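Local coordinates for protein 6-carboxyhexanoate--coa ligase (Bacillus subtilis, PDB 5FLG) that belongs to the 6-carboxyhexanoate--CoA ligase family, an alpha/beta protein that binds phosphoaminophosphonic acid-adenylate ester, pimelic acid and magnesium ions, at residues A[118-123]-A[134-139]; A[111-116]-A[127-132]; A[177-182]-A[189-194]. All blocks are in the same frame, centred on the assembly; numbering follows the deposited sequence.

Contact 1 (A[118-123]-A[134-139])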
# COMPACT_ATOMS: atom_id res chain seq x y z
N PRO A 118 -3.32 -29.01 8.69
CA PRO A 118 -4.38 -28.86 7.68
C PRO A 118 -5.35 -27.72 7.91
O PRO A 118 -5.62 -26.95 6.99
CB PRO A 118 -5.11 -30.21 7.74
CG PRO A 118 -4.05 -31.16 8.19
CD PRO A 118 -3.28 -30.38 9.21
N GLU A 119 -5.80 -27.52 9.15
CA GLU A 119 -6.72 -26.41 9.40
C GLU A 119 -6.01 -25.05 9.29
O GLU A 119 -6.65 -24.01 9.24
CB GLU A 119 -7.38 -26.56 10.78
CG GLU A 119 -6.68 -25.77 11.89
CD GLU A 119 -7.31 -25.95 13.27
OE1 GLU A 119 -7.34 -27.10 13.76
OE2 GLU A 119 -7.69 -24.93 13.90
N TRP A 120 -4.68 -25.02 9.33
CA TRP A 120 -3.96 -23.75 9.28
C TRP A 120 -3.48 -23.44 7.85
O TRP A 120 -2.68 -22.55 7.66
CB TRP A 120 -2.74 -23.78 10.20
CG TRP A 120 -3.07 -24.00 11.64
CD1 TRP A 120 -4.19 -23.58 12.29
CD2 TRP A 120 -2.23 -24.60 12.63
NE1 TRP A 120 -4.09 -23.87 13.64
CE2 TRP A 120 -2.92 -24.54 13.86
CE3 TRP A 120 -0.97 -25.19 12.59
CZ2 TRP A 120 -2.37 -25.00 15.05
CZ3 TRP A 120 -0.45 -25.71 13.75
CH2 TRP A 120 -1.13 -25.57 14.97
N SER A 121 -3.90 -24.24 6.88
CA SER A 121 -3.52 -24.04 5.47
C SER A 121 -3.74 -22.62 5.01
O SER A 121 -3.00 -22.13 4.17
CB SER A 121 -4.33 -24.95 4.55
OG SER A 121 -3.98 -26.29 4.78
N ASP A 122 -4.83 -22.01 5.44
CA ASP A 122 -5.18 -20.69 4.92
C ASP A 122 -4.59 -19.52 5.68
O ASP A 122 -4.79 -18.37 5.30
CB ASP A 122 -6.69 -20.56 4.79
CG ASP A 122 -7.25 -21.42 3.65
OD1 ASP A 122 -6.45 -21.90 2.82
OD2 ASP A 122 -8.47 -21.69 3.64
N VAL A 123 -3.84 -19.80 6.74
CA VAL A 123 -3.25 -18.75 7.52
C VAL A 123 -2.15 -18.09 6.71
O VAL A 123 -1.37 -18.76 6.07
CB VAL A 123 -2.67 -19.29 8.84
CG1 VAL A 123 -1.79 -18.24 9.47
CG2 VAL A 123 -3.80 -19.74 9.77
N GLY A 134 0.54 -27.19 24.53
CA GLY A 134 0.23 -28.00 23.33
C GLY A 134 -0.91 -27.44 22.49
O GLY A 134 -1.59 -28.18 21.80
N LYS A 135 -1.03 -26.12 22.48
CA LYS A 135 -2.11 -25.42 21.78
C LYS A 135 -1.54 -24.20 21.04
O LYS A 135 -0.56 -23.61 21.48
CB LYS A 135 -3.15 -24.86 22.76
CG LYS A 135 -3.77 -25.87 23.73
CD LYS A 135 -4.69 -25.13 24.70
CE LYS A 135 -5.30 -26.04 25.76
NZ LYS A 135 -5.62 -27.39 25.21
N ARG A 136 -2.29 -23.72 20.07
CA ARG A 136 -2.01 -22.47 19.40
C ARG A 136 -2.12 -21.32 20.38
O ARG A 136 -3.01 -21.27 21.20
CB ARG A 136 -2.97 -22.24 18.24
CG ARG A 136 -2.71 -20.94 17.50
CD ARG A 136 -3.45 -20.90 16.16
NE ARG A 136 -3.15 -19.64 15.48
CZ ARG A 136 -3.70 -19.24 14.34
NH1 ARG A 136 -4.61 -19.98 13.74
NH2 ARG A 136 -3.37 -18.07 13.82
N MET A 137 -1.23 -20.36 20.24
CA MET A 137 -0.97 -19.41 21.29
C MET A 137 -1.37 -18.02 20.81
O MET A 137 -1.91 -17.23 21.55
CB MET A 137 0.53 -19.50 21.60
CG MET A 137 1.07 -18.67 22.73
SD MET A 137 2.87 -18.89 22.78
CE MET A 137 3.20 -18.44 24.49
N ASP A 138 -1.17 -17.72 19.53
CA ASP A 138 -1.61 -16.43 19.03
C ASP A 138 -3.09 -16.44 18.74
O ASP A 138 -3.69 -17.49 18.44
CB ASP A 138 -0.85 -16.07 17.75
CG ASP A 138 -1.26 -16.91 16.57
OD1 ASP A 138 -0.90 -18.10 16.54
OD2 ASP A 138 -2.07 -16.44 15.75
N GLN A 139 -3.66 -15.25 18.70
CA GLN A 139 -5.06 -15.08 18.47
C GLN A 139 -5.32 -14.35 17.16
O GLN A 139 -6.38 -13.78 16.98
CB GLN A 139 -5.67 -14.34 19.64
CG GLN A 139 -5.54 -15.12 20.95
CD GLN A 139 -5.83 -14.27 22.17
OE1 GLN A 139 -6.80 -13.53 22.21
NE2 GLN A 139 -4.96 -14.36 23.18
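The indole of W120 and the side chain of R136 run alongside each other in opposing senses, the indole plane and the guanidinium plane standing 80° apart, so the two flat groups do not stack. The touch is made at the pyrrole side of the indole. NH1 of R136 lies 3.9 Å from CD1 of W120 and meets the ring obliquely, while further back along the arginine its CD comes within 3.9 Å of W120 NE1. V123 meets R136 head-on and sets its CG2 4.1 Å from NH1. No hydrogen bond crosses between 118-123 and 134-139.

The guanidinium is held chiefly by D138, two residues on in the same segment. The arginine leaves the chain with CG anti to the backbone N (chi1 -180°) and stays extended to NE, which brings it side-on to D138. There NE gives a nearly straight bond of 2.9 Å to OD1 of D138, and NH2 reaches the syn lone pair of OD2 at 2.8 Å in a salt bridge. K141 O takes a further bond from NH2, and the carboxylate is itself anchored by the backbone N of L128 and the hydroxyl of T140. The two bonds to D138 and the one to K141 O fix the rotation of this guanidinium.

On the facing side, a type I beta turn from W120 to V123, closed by V123 N to W120 O at 3.1 Å, carries both hydrophobic partners toward the arginine. The contact thus joins the loop after helix 107-116 to edge strand 135-136 of the mixed sheet, and V123 is part of the nucleotide pocket, its O bonding to O2' of phosphoaminophosphonic acid-adenylate ester.

Contact 2 (A[111-116]-A[127-132])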
# COMPACT_ATOMS: atom_id res chain seq x y z
N GLU A 111 2.96 -34.07 17.48
CA GLU A 111 1.81 -34.78 16.92
C GLU A 111 0.57 -33.89 16.97
O GLU A 111 -0.25 -33.84 16.04
CB GLU A 111 1.56 -36.09 17.64
CG GLU A 111 2.54 -37.20 17.30
CD GLU A 111 2.66 -38.24 18.41
OE1 GLU A 111 1.93 -38.15 19.44
OE2 GLU A 111 3.52 -39.14 18.30
N LYS A 112 0.42 -33.17 18.06
CA LYS A 112 -0.75 -32.32 18.20
C LYS A 112 -0.72 -31.26 17.11
O LYS A 112 -1.77 -30.84 16.60
CB LYS A 112 -0.82 -31.66 19.57
CG LYS A 112 -1.19 -32.61 20.72
CD LYS A 112 -0.98 -31.93 22.06
CE LYS A 112 -1.34 -32.85 23.22
NZ LYS A 112 -1.26 -32.11 24.52
N ALA A 113 0.47 -30.72 16.84
CA ALA A 113 0.58 -29.66 15.87
C ALA A 113 0.27 -30.21 14.48
O ALA A 113 -0.44 -29.59 13.70
CB ALA A 113 1.96 -29.04 15.90
N TYR A 114 0.77 -31.41 14.20
CA TYR A 114 0.55 -32.03 12.88
C TYR A 114 -0.90 -32.34 12.59
O TYR A 114 -1.36 -32.13 11.46
CB TYR A 114 1.36 -33.30 12.68
CG TYR A 114 2.64 -33.04 11.92
CD1 TYR A 114 3.75 -32.54 12.59
CD2 TYR A 114 2.70 -33.16 10.53
CE1 TYR A 114 4.91 -32.23 11.92
CE2 TYR A 114 3.88 -32.90 9.84
CZ TYR A 114 4.96 -32.39 10.54
OH TYR A 114 6.15 -32.11 9.94
N GLU A 115 -1.68 -32.65 13.62
CA GLU A 115 -3.12 -32.74 13.49
C GLU A 115 -3.79 -31.44 13.07
O GLU A 115 -4.84 -31.47 12.48
CB GLU A 115 -3.76 -33.26 14.78
CG GLU A 115 -3.39 -34.71 15.06
CD GLU A 115 -3.99 -35.24 16.35
OE1 GLU A 115 -4.81 -34.54 16.95
OE2 GLU A 115 -3.65 -36.38 16.73
N GLN A 116 -3.20 -30.31 13.42
CA GLN A 116 -3.83 -29.03 13.18
C GLN A 116 -3.33 -28.31 11.93
O GLN A 116 -3.99 -27.45 11.38
CB GLN A 116 -3.68 -28.16 14.43
CG GLN A 116 -4.62 -28.65 15.52
CD GLN A 116 -4.26 -28.16 16.90
OE1 GLN A 116 -4.43 -26.98 17.21
NE2 GLN A 116 -3.68 -29.03 17.70
N VAL A 127 1.73 -19.49 12.48
CA VAL A 127 1.05 -19.90 13.67
C VAL A 127 2.07 -20.04 14.78
O VAL A 127 3.16 -20.55 14.55
CB VAL A 127 0.39 -21.27 13.43
CG1 VAL A 127 -0.16 -21.83 14.74
CG2 VAL A 127 -0.71 -21.13 12.37
N LEU A 128 1.69 -19.64 15.99
CA LEU A 128 2.53 -19.80 17.15
C LEU A 128 1.97 -20.88 18.06
O LEU A 128 0.80 -20.81 18.47
CB LEU A 128 2.60 -18.48 17.94
CG LEU A 128 3.65 -17.42 17.61
CD1 LEU A 128 3.67 -17.07 16.13
CD2 LEU A 128 3.44 -16.16 18.44
N PHE A 129 2.80 -21.88 18.36
CA PHE A 129 2.34 -23.07 18.99
C PHE A 129 3.09 -23.23 20.33
O PHE A 129 4.30 -23.39 20.38
CB PHE A 129 2.56 -24.27 18.07
CG PHE A 129 1.64 -25.43 18.36
CD1 PHE A 129 0.27 -25.30 18.23
CD2 PHE A 129 2.15 -26.62 18.87
CE1 PHE A 129 -0.58 -26.34 18.58
CE2 PHE A 129 1.30 -27.66 19.22
CZ PHE A 129 -0.07 -27.52 19.07
N ASP A 130 2.35 -23.19 21.42
CA ASP A 130 2.97 -23.22 22.75
C ASP A 130 3.32 -24.64 23.13
O ASP A 130 2.44 -25.47 23.21
CB ASP A 130 1.96 -22.68 23.72
CG ASP A 130 2.48 -22.60 25.15
OD1 ASP A 130 3.49 -23.24 25.52
OD2 ASP A 130 1.82 -21.88 25.90
N ILE A 131 4.59 -24.91 23.43
CA ILE A 131 5.01 -26.27 23.71
C ILE A 131 4.67 -26.66 25.16
O ILE A 131 4.77 -27.80 25.52
CB ILE A 131 6.52 -26.49 23.53
CG1 ILE A 131 7.30 -25.83 24.68
CG2 ILE A 131 6.99 -25.97 22.20
CD1 ILE A 131 8.76 -26.22 24.73
N HIS A 132 4.18 -25.73 25.95
CA HIS A 132 3.72 -26.07 27.31
C HIS A 132 2.26 -26.52 27.35
O HIS A 132 1.93 -27.49 28.00
CB HIS A 132 3.88 -24.86 28.23
CG HIS A 132 5.30 -24.48 28.45
ND1 HIS A 132 6.28 -25.41 28.73
CD2 HIS A 132 5.91 -23.27 28.46
CE1 HIS A 132 7.43 -24.78 28.93
NE2 HIS A 132 7.24 -23.49 28.74
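F129 meets the helix at A113, whose CB methyl sits over one face of its ring, close enough for the ring also to touch the backbone. CB of A113 stands 4.0 Å from the ring centroid and 25° off the normal, a CH-pi contact displaced toward the rim at CD2 and CE2. CZ of F129 comes within 3.9 Å of A113 CA. A first torsion of -156° turns the phenyl group away from its own N and toward the helix.

Two neighbouring side chains frame the ring at its edge. Q116 runs roughly perpendicular to F129, amide and ring planes 73° apart, and its OE1 lies 4.1 Å from CE1 of F129; its NE2 makes a weak hydrogen bond back to K112 O. K112 adds its CB near CZ of the ring, while the rest of the lysine leads away.

V229 and F231 of strand 227-232 also pack on F129, and F231 reaches A113 as well. The axes of the short segments 111-116 and 127-130 approach to 10.3 Å, with 150° between their directions, a nearly antiparallel course. This is helix-on-sheet packing of an alpha/beta layer, helix 107-116 lying against the sheet through strand 127-130.

Contact 3 (A[177-182]-A[189-194]). With ANP (phosphoaminophosphonic acid-adenylate ester), chain D.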
# COMPACT_ATOMS: atom_id res chain seq x y z
N ALA A 177 16.43 -15.64 5.62
CA ALA A 177 16.40 -14.40 6.38
C ALA A 177 15.35 -14.46 7.48
O ALA A 177 15.61 -14.04 8.64
CB ALA A 177 16.14 -13.21 5.50
N LEU A 178 14.15 -14.92 7.10
CA LEU A 178 13.07 -15.10 8.06
C LEU A 178 13.46 -16.04 9.19
O LEU A 178 13.27 -15.73 10.36
CB LEU A 178 11.81 -15.61 7.36
CG LEU A 178 10.55 -15.64 8.23
CD1 LEU A 178 9.30 -15.59 7.36
CD2 LEU A 178 10.55 -16.89 9.09
N ALA A 179 13.91 -17.24 8.81
CA ALA A 179 14.23 -18.24 9.75
C ALA A 179 15.32 -17.80 10.70
O ALA A 179 15.27 -18.15 11.86
CB ALA A 179 14.60 -19.54 9.10
N SER A 180 16.32 -17.09 10.19
CA SER A 180 17.36 -16.57 11.05
C SER A 180 16.85 -15.53 12.06
O SER A 180 17.22 -15.54 13.25
CB SER A 180 18.49 -15.99 10.21
OG SER A 180 19.04 -17.01 9.41
N LYS A 181 16.03 -14.60 11.60
CA LYS A 181 15.44 -13.67 12.53
C LYS A 181 14.61 -14.39 13.58
O LYS A 181 14.75 -14.14 14.78
CB LYS A 181 14.54 -12.66 11.83
CG LYS A 181 13.64 -11.94 12.81
CD LYS A 181 13.08 -10.64 12.28
CE LYS A 181 11.96 -10.17 13.18
NZ LYS A 181 11.45 -8.83 12.83
N VAL A 182 13.78 -15.33 13.13
CA VAL A 182 12.87 -16.01 14.01
C VAL A 182 13.65 -16.84 15.04
O VAL A 182 13.33 -16.83 16.22
CB VAL A 182 11.87 -16.86 13.23
CG1 VAL A 182 11.08 -17.77 14.16
CG2 VAL A 182 10.92 -15.96 12.46
N VAL A 189 11.75 -22.21 19.87
CA VAL A 189 12.53 -23.43 19.95
C VAL A 189 12.75 -24.00 18.54
O VAL A 189 13.75 -24.61 18.26
CB VAL A 189 11.78 -24.46 20.81
CG1 VAL A 189 12.45 -25.83 20.75
CG2 VAL A 189 11.69 -23.98 22.26
N ALA A 190 11.75 -23.87 17.69
CA ALA A 190 11.86 -24.45 16.36
C ALA A 190 10.78 -23.94 15.42
O ALA A 190 9.73 -23.43 15.85
CB ALA A 190 11.80 -25.96 16.45
N GLU A 191 11.09 -24.03 14.11
CA GLU A 191 10.18 -23.56 13.07
C GLU A 191 10.01 -24.70 12.06
O GLU A 191 10.93 -25.47 11.84
CB GLU A 191 10.69 -22.30 12.37
CG GLU A 191 9.88 -21.96 11.11
CD GLU A 191 10.45 -20.81 10.25
OE1 GLU A 191 11.59 -20.32 10.48
OE2 GLU A 191 9.75 -20.41 9.28
N LEU A 192 8.78 -24.94 11.65
CA LEU A 192 8.48 -25.87 10.60
C LEU A 192 7.84 -25.11 9.45
O LEU A 192 6.91 -24.33 9.66
CB LEU A 192 7.54 -26.92 11.13
CG LEU A 192 6.92 -27.89 10.15
CD1 LEU A 192 7.94 -28.86 9.56
CD2 LEU A 192 5.81 -28.63 10.87
N CYS A 193 8.31 -25.36 8.23
CA CYS A 193 7.89 -24.58 7.09
C CYS A 193 7.84 -25.41 5.82
O CYS A 193 8.75 -26.21 5.54
CB CYS A 193 8.84 -23.41 6.87
SG CYS A 193 8.60 -22.60 5.25
N TRP A 194 6.78 -25.24 5.04
CA TRP A 194 6.86 -25.52 3.60
C TRP A 194 5.90 -24.62 2.83
O TRP A 194 5.12 -23.88 3.42
CB TRP A 194 6.67 -27.02 3.29
CG TRP A 194 5.30 -27.59 3.62
CD1 TRP A 194 4.22 -27.67 2.79
CD2 TRP A 194 4.91 -28.21 4.85
NE1 TRP A 194 3.14 -28.19 3.48
CE2 TRP A 194 3.56 -28.63 4.70
CE3 TRP A 194 5.56 -28.48 6.06
CZ2 TRP A 194 2.84 -29.21 5.74
CZ3 TRP A 194 4.87 -29.11 7.06
CH2 TRP A 194 3.53 -29.47 6.91
PG ANP D . 5.26 -15.72 -1.75
O1G ANP D . 4.96 -14.67 -2.79
O2G ANP D . 5.05 -17.12 -2.26
O3G ANP D . 6.58 -15.59 -1.05
PB ANP D . 4.31 -15.88 1.06
O1B ANP D . 5.60 -15.29 1.50
O2B ANP D . 3.00 -15.57 1.69
N3B ANP D . 4.04 -15.44 -0.59
PA ANP D . 5.79 -18.35 1.11
O1A ANP D . 5.72 -19.54 0.28
O2A ANP D . 6.97 -17.42 1.10
O3A ANP D . 4.43 -17.50 1.00
O5' ANP D . 5.61 -18.92 2.64
C5' ANP D . 4.85 -20.07 2.89
C4' ANP D . 3.93 -19.82 4.09
O4' ANP D . 4.74 -19.42 5.21
C3' ANP D . 2.94 -18.69 3.84
O3' ANP D . 1.71 -19.19 3.33
C2' ANP D . 2.73 -18.13 5.21
O2' ANP D . 1.81 -18.97 5.91
C1' ANP D . 4.09 -18.30 5.82
N9 ANP D . 4.84 -17.05 5.65
C8 ANP D . 5.41 -16.55 4.50
N7 ANP D . 6.09 -15.40 4.78
C5 ANP D . 5.90 -15.15 6.11
C6 ANP D . 6.29 -14.10 7.07
N6 ANP D . 7.00 -13.03 6.70
N1 ANP D . 5.91 -14.23 8.36
C2 ANP D . 5.17 -15.27 8.76
N3 ANP D . 4.83 -16.31 7.98
C4 ANP D . 5.07 -16.23 6.65
O HOH W 1 13.37 -20.34 12.39
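E191 OE2 is held from outside the two segments, by a salt bridge to R228 NE and a weak hydrogen bond with the hydroxyl of Y204, while the carboxylate meets the helix through the apolar side chains of L178, A179 and V182. L178 lies across the glutamate and rests its CD2 branch 3.6 Å from OE2. The other oxygen, OE1, lies 3.4 Å from CB of A179, and V182 closes in more loosely beside it.

No direct hydrogen bond joins the two segments; a water bridges them instead. It donates to OE1 of E191 at 2.6 Å and to the backbone O of A179 at 2.9 Å, tying the buried acid to a carbonyl of the helix. A first torsion of 169° and an extended chain beyond it make the glutamate stand off the strand, its carboxylate toward helix 170-184. The axes of the short segments approach each other to 9.5 Å and run nearly antiparallel, at 158°.

L178 has a second task. Its CD1 branch lies over a face of the adenine of phosphoaminophosphonic acid-adenylate ester, 3.4 Å from C6, so its two branches touch the adenine and the glutamate respectively. R228, held through NE by E191, also bonds to the nucleotide through NH1, which makes E191 a second-shell residue. Further along the strand C193 touches pimelic acid, and the backbone O of W194 approaches the nucleotide at C5'. This helix and strand, consecutive in the chain, therefore form part of the wall of the nucleotide and pimelic acid pockets.

How the contacts relate
Contacts 1 and 2 are interlaced: their segments alternate along the chain as 111-116, 118-123, 127-132 and 134-139, and their centres lie 8 Å apart. Strands 127-130 and 135-136 are antiparallel neighbours at one edge of the mixed sheet, with probable hydrogen bonds from M137 N to L128 O (2.7 Å) and from D130 N to K135 O (2.9 Å). Contact 3 follows later in sequence, about 15 to 16 Å from the others between centres; strand 227-232 separates its strand 188-194 from strand 127-130. Y114 OH packs on L192 CD2, joining contacts 2 and 3. One sheet thus runs from a peripheral edge to the ligand pockets, which contacts 1 and 3 both border.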